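Local atomic coordinates of DegQ (Legionella fallonii, PDB entry 3PV2), a protein that probably degrades misfolded proteins as an HtrA-family serine protease with chaperone character, its trypsin-like and PDZ domains building large self-compartmentalising assemblies of twelve subunits. Residues L130-A134 with K135-S139; Q265-P269 with E270-A274. All blocks are in the same frame, centred on the assembly; numbering follows the deposited sequence.

Contact 1: L130-A134 with K135-S139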
# COMPACT_ATOMS: atom_id res chain seq x y z
N LEU B 130 20.90 -19.04 -43.62
CA LEU B 130 20.39 -17.98 -44.45
C LEU B 130 21.17 -18.01 -45.76
O LEU B 130 22.37 -18.42 -45.79
CB LEU B 130 20.65 -16.59 -43.82
CG LEU B 130 20.13 -16.27 -42.40
CD1 LEU B 130 20.50 -14.82 -42.02
CD2 LEU B 130 18.66 -16.51 -42.27
N LYS B 131 20.55 -17.50 -46.80
CA LYS B 131 21.20 -17.37 -48.07
C LYS B 131 21.02 -15.96 -48.65
O LYS B 131 19.95 -15.36 -48.56
CB LYS B 131 20.64 -18.43 -49.01
CG LYS B 131 20.90 -18.14 -50.44
CD LYS B 131 21.58 -19.29 -51.17
CE LYS B 131 21.92 -18.83 -52.64
NZ LYS B 131 22.28 -19.96 -53.50
N ILE B 132 22.08 -15.45 -49.24
CA ILE B 132 22.10 -14.13 -49.85
C ILE B 132 22.62 -14.38 -51.26
O ILE B 132 23.35 -15.34 -51.49
CB ILE B 132 23.00 -13.11 -49.11
CG1 ILE B 132 24.41 -13.68 -48.91
CG2 ILE B 132 22.40 -12.74 -47.77
CD1 ILE B 132 25.45 -12.64 -48.40
N ASP B 133 22.20 -13.57 -52.22
CA ASP B 133 22.70 -13.76 -53.57
C ASP B 133 23.69 -12.67 -53.74
O ASP B 133 23.29 -11.54 -54.04
CB ASP B 133 21.62 -13.58 -54.64
CG ASP B 133 20.36 -14.41 -54.38
OD1 ASP B 133 20.42 -15.59 -53.90
OD2 ASP B 133 19.28 -13.86 -54.68
N ALA B 134 24.97 -12.98 -53.53
CA ALA B 134 26.01 -11.99 -53.83
C ALA B 134 27.30 -12.63 -54.31
O ALA B 134 27.54 -13.82 -54.11
CB ALA B 134 26.27 -11.08 -52.64
N LYS B 135 28.13 -11.79 -54.93
CA LYS B 135 29.46 -12.14 -55.38
C LYS B 135 30.45 -11.40 -54.51
O LYS B 135 30.06 -10.57 -53.71
CB LYS B 135 29.69 -11.67 -56.82
CG LYS B 135 28.42 -11.44 -57.67
CD LYS B 135 27.79 -10.03 -57.46
CE LYS B 135 27.28 -9.44 -58.80
NZ LYS B 135 26.49 -10.38 -59.65
N ASN B 136 31.74 -11.66 -54.71
CA ASN B 136 32.77 -10.95 -53.98
C ASN B 136 32.55 -11.20 -52.49
O ASN B 136 32.62 -10.27 -51.70
CB ASN B 136 32.67 -9.45 -54.27
CG ASN B 136 33.99 -8.70 -54.14
OD1 ASN B 136 34.31 -7.89 -55.00
ND2 ASN B 136 34.75 -8.93 -53.06
N LEU B 137 32.23 -12.45 -52.15
CA LEU B 137 31.96 -12.87 -50.80
C LEU B 137 33.18 -13.60 -50.27
O LEU B 137 33.81 -14.36 -51.00
CB LEU B 137 30.70 -13.75 -50.76
CG LEU B 137 29.42 -13.18 -50.13
CD1 LEU B 137 29.06 -11.75 -50.42
CD2 LEU B 137 28.27 -14.08 -50.48
N LYS B 138 33.53 -13.33 -49.02
CA LYS B 138 34.63 -14.01 -48.35
C LYS B 138 34.16 -14.83 -47.16
O LYS B 138 33.23 -14.46 -46.46
CB LYS B 138 35.69 -13.00 -47.89
CG LYS B 138 36.82 -12.80 -48.89
CD LYS B 138 37.11 -11.31 -49.19
CE LYS B 138 37.79 -11.13 -50.56
NZ LYS B 138 36.81 -10.85 -51.66
N SER B 139 34.85 -15.95 -46.94
CA SER B 139 34.67 -16.79 -45.76
C SER B 139 35.99 -16.85 -45.01
O SER B 139 36.81 -15.96 -45.15
CB SER B 139 34.18 -18.19 -46.13
OG SER B 139 33.56 -18.88 -45.04

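Contact 2: Q265-P269 with E270-A274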
# COMPACT_ATOMS: atom_id res chain seq x y z
N GLN B 265 25.99 -42.49 -20.68
CA GLN B 265 26.54 -41.65 -19.66
C GLN B 265 28.05 -41.61 -19.90
O GLN B 265 28.59 -42.46 -20.59
CB GLN B 265 26.25 -42.18 -18.29
CG GLN B 265 27.07 -43.34 -17.80
CD GLN B 265 26.52 -43.90 -16.48
OE1 GLN B 265 25.66 -44.72 -16.56
NE2 GLN B 265 26.98 -43.44 -15.28
N HIS B 266 28.67 -40.63 -19.29
CA HIS B 266 30.12 -40.40 -19.36
C HIS B 266 30.84 -41.53 -18.68
O HIS B 266 30.48 -41.94 -17.56
CB HIS B 266 30.48 -39.03 -18.68
CG HIS B 266 31.93 -38.66 -18.81
ND1 HIS B 266 32.50 -38.24 -20.01
CD2 HIS B 266 32.94 -38.64 -17.89
CE1 HIS B 266 33.79 -38.00 -19.82
NE2 HIS B 266 34.09 -38.23 -18.54
N LEU B 267 31.85 -42.07 -19.34
CA LEU B 267 32.64 -43.11 -18.77
C LEU B 267 33.80 -42.40 -18.14
O LEU B 267 34.74 -41.94 -18.84
CB LEU B 267 33.11 -44.06 -19.89
CG LEU B 267 34.05 -45.18 -19.44
CD1 LEU B 267 33.30 -46.16 -18.63
CD2 LEU B 267 34.83 -45.89 -20.64
N THR B 268 33.74 -42.24 -16.83
CA THR B 268 34.82 -41.72 -16.04
C THR B 268 35.93 -42.80 -15.84
O THR B 268 35.68 -43.98 -15.93
CB THR B 268 34.33 -41.37 -14.58
OG1 THR B 268 33.89 -42.57 -13.90
CG2 THR B 268 33.19 -40.30 -14.56
N PRO B 269 37.14 -42.38 -15.47
CA PRO B 269 38.19 -43.34 -15.26
C PRO B 269 37.80 -44.33 -14.24
O PRO B 269 38.07 -45.49 -14.38
CB PRO B 269 39.35 -42.46 -14.76
CG PRO B 269 39.20 -41.24 -15.55
CD PRO B 269 37.68 -41.01 -15.57
N GLU B 270 37.11 -43.87 -13.20
CA GLU B 270 36.62 -44.74 -12.14
C GLU B 270 35.63 -45.81 -12.66
O GLU B 270 35.75 -46.97 -12.32
CB GLU B 270 35.97 -43.91 -11.01
CG GLU B 270 35.48 -44.73 -9.79
CD GLU B 270 34.52 -43.97 -8.81
OE1 GLU B 270 33.59 -43.25 -9.24
OE2 GLU B 270 34.68 -44.14 -7.60
N LEU B 271 34.66 -45.43 -13.48
CA LEU B 271 33.74 -46.46 -13.96
C LEU B 271 34.49 -47.37 -14.95
O LEU B 271 34.30 -48.57 -14.96
CB LEU B 271 32.60 -45.82 -14.75
CG LEU B 271 31.18 -45.60 -14.26
CD1 LEU B 271 30.87 -46.26 -12.92
CD2 LEU B 271 30.63 -44.09 -14.47
N ALA B 272 35.36 -46.78 -15.76
CA ALA B 272 36.14 -47.55 -16.68
C ALA B 272 36.84 -48.68 -15.96
O ALA B 272 36.72 -49.84 -16.37
CB ALA B 272 37.14 -46.70 -17.49
N GLN B 273 37.53 -48.37 -14.86
CA GLN B 273 38.23 -49.41 -14.13
C GLN B 273 37.27 -50.34 -13.45
O GLN B 273 37.53 -51.53 -13.37
CB GLN B 273 39.20 -48.86 -13.09
CG GLN B 273 40.29 -48.01 -13.68
CD GLN B 273 41.48 -47.78 -12.76
OE1 GLN B 273 41.47 -46.87 -11.93
NE2 GLN B 273 42.55 -48.57 -12.97
N ALA B 274 36.15 -49.86 -12.95
CA ALA B 274 35.30 -50.82 -12.26
C ALA B 274 34.66 -51.76 -13.29
O ALA B 274 34.17 -52.80 -12.96
CB ALA B 274 34.22 -50.07 -11.49
O HOH W 1 32.36 -42.32 -11.64

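Contact 1: L130-A134 with K135-S139
Lys-135 follows Ala-134 directly and turns its side chain outward: CB lies 3.6 Å from Ala-134 C, after which the chain bends several times on its way out. Its carbonyl O accepts a hydrogen bond from Arg-112 NH1, and the carbonyl O of Asn-136 receives a weak one from Arg-112 NH2, so a single guanidinium group serves two successive peptides. Asn-136 itself has a left-handed backbone (phi 59°, psi 42°), which swings the chain round and directs the side chain of Leu-137 back toward Ile-132 and Ala-134. The turn belongs to the first six-stranded barrel of the trypsin-like fold, where it carries the chain away from strand 127-131. Leu-137 then reaches back with both branches. Its CD1 comes to 3.6 Å from Ala-134 CB, while Leu-137 CD2 lies 3.8 Å from Ile-132 CD1, the two side chains running obliquely to each other. Ile-132 has CG1 between its backbone N and carbonyl carbon (chi1 53°) and its chain extended beyond, which sends CD1 toward the leucine; the same residue packs on Leu-114, Ala-116, Ile-91 and Val-106 of the barrel. Further on, Ser-139 OG is hydrogen-bonded to the carbonyl O of Ile-83.

Contact 2: Q265-P269 with E270-A274
Thr-268 caps the helix that follows it, its OG1 accepting from Leu-271 N at 3.0 Å with an N-H...O angle of 162°. This is an N-cap bond: it satisfies an amide of the first turn that has no earlier helical carbonyl to pair with. OG1 sits between the backbone N and the carbonyl carbon of its own residue (chi1 64°), a rotation that brings it over the start of the helix. The hydroxyl has a second partner, a water 2.7 Å from Thr-268 OG1, and that water donates to Glu-270 OE1 at 2.9 Å, tying the carboxylate back to the cap. The threonine carbonyl is used as well. Ala-272 N donates to Thr-268 O at 2.8 Å, almost in line with the C=O bond, and one residue on, Gln-273 N donates to Pro-269 O at 3.0 Å from a position tilted 22° out of the carbonyl plane. Pro-269 itself brings no amide hydrogen, and the backbone of Glu-270 bonds to a third subunit. Leu-271 CD2 lies 3.8 Å from Gln-265 NE2, the side chains crossing at about a right angle, but the amide's bonds go elsewhere: OE1 accepts from Tyr-447 N of a second subunit, and NE2 is also hydrogen-bonded outside the two segments. On the apolar side Leu-267 CG is 4.0 Å from Ala-272 CB. Leu-449 of the second subunit packs on Leu-271. Within this PDZ domain, the corner leads from strand 262-266 into helix 269-274, whose Leu-271 packs on Leu-285 of the paired strand 284-289.

Contact 1 precedes contact 2 along the chain, and the two share no sheet or domain: their centres are 47 Å apart and their nearest atoms about 32 Å. Residues 130-139 leave the last strand of the first protease barrel, whereas residues 265-274 join a strand to a helix in the first PDZ domain. The second protease barrel and helix 239-252 lie between them in sequence. Contact 1 meets no other chain of the assembly, but contact 2 touches two further subunits, one through its second PDZ domain and another through its protease domain. Contact 1 is thus a turn within one subunit's protease domain, while contact 2 is a PDZ corner at which subunits of the 12-mer meet.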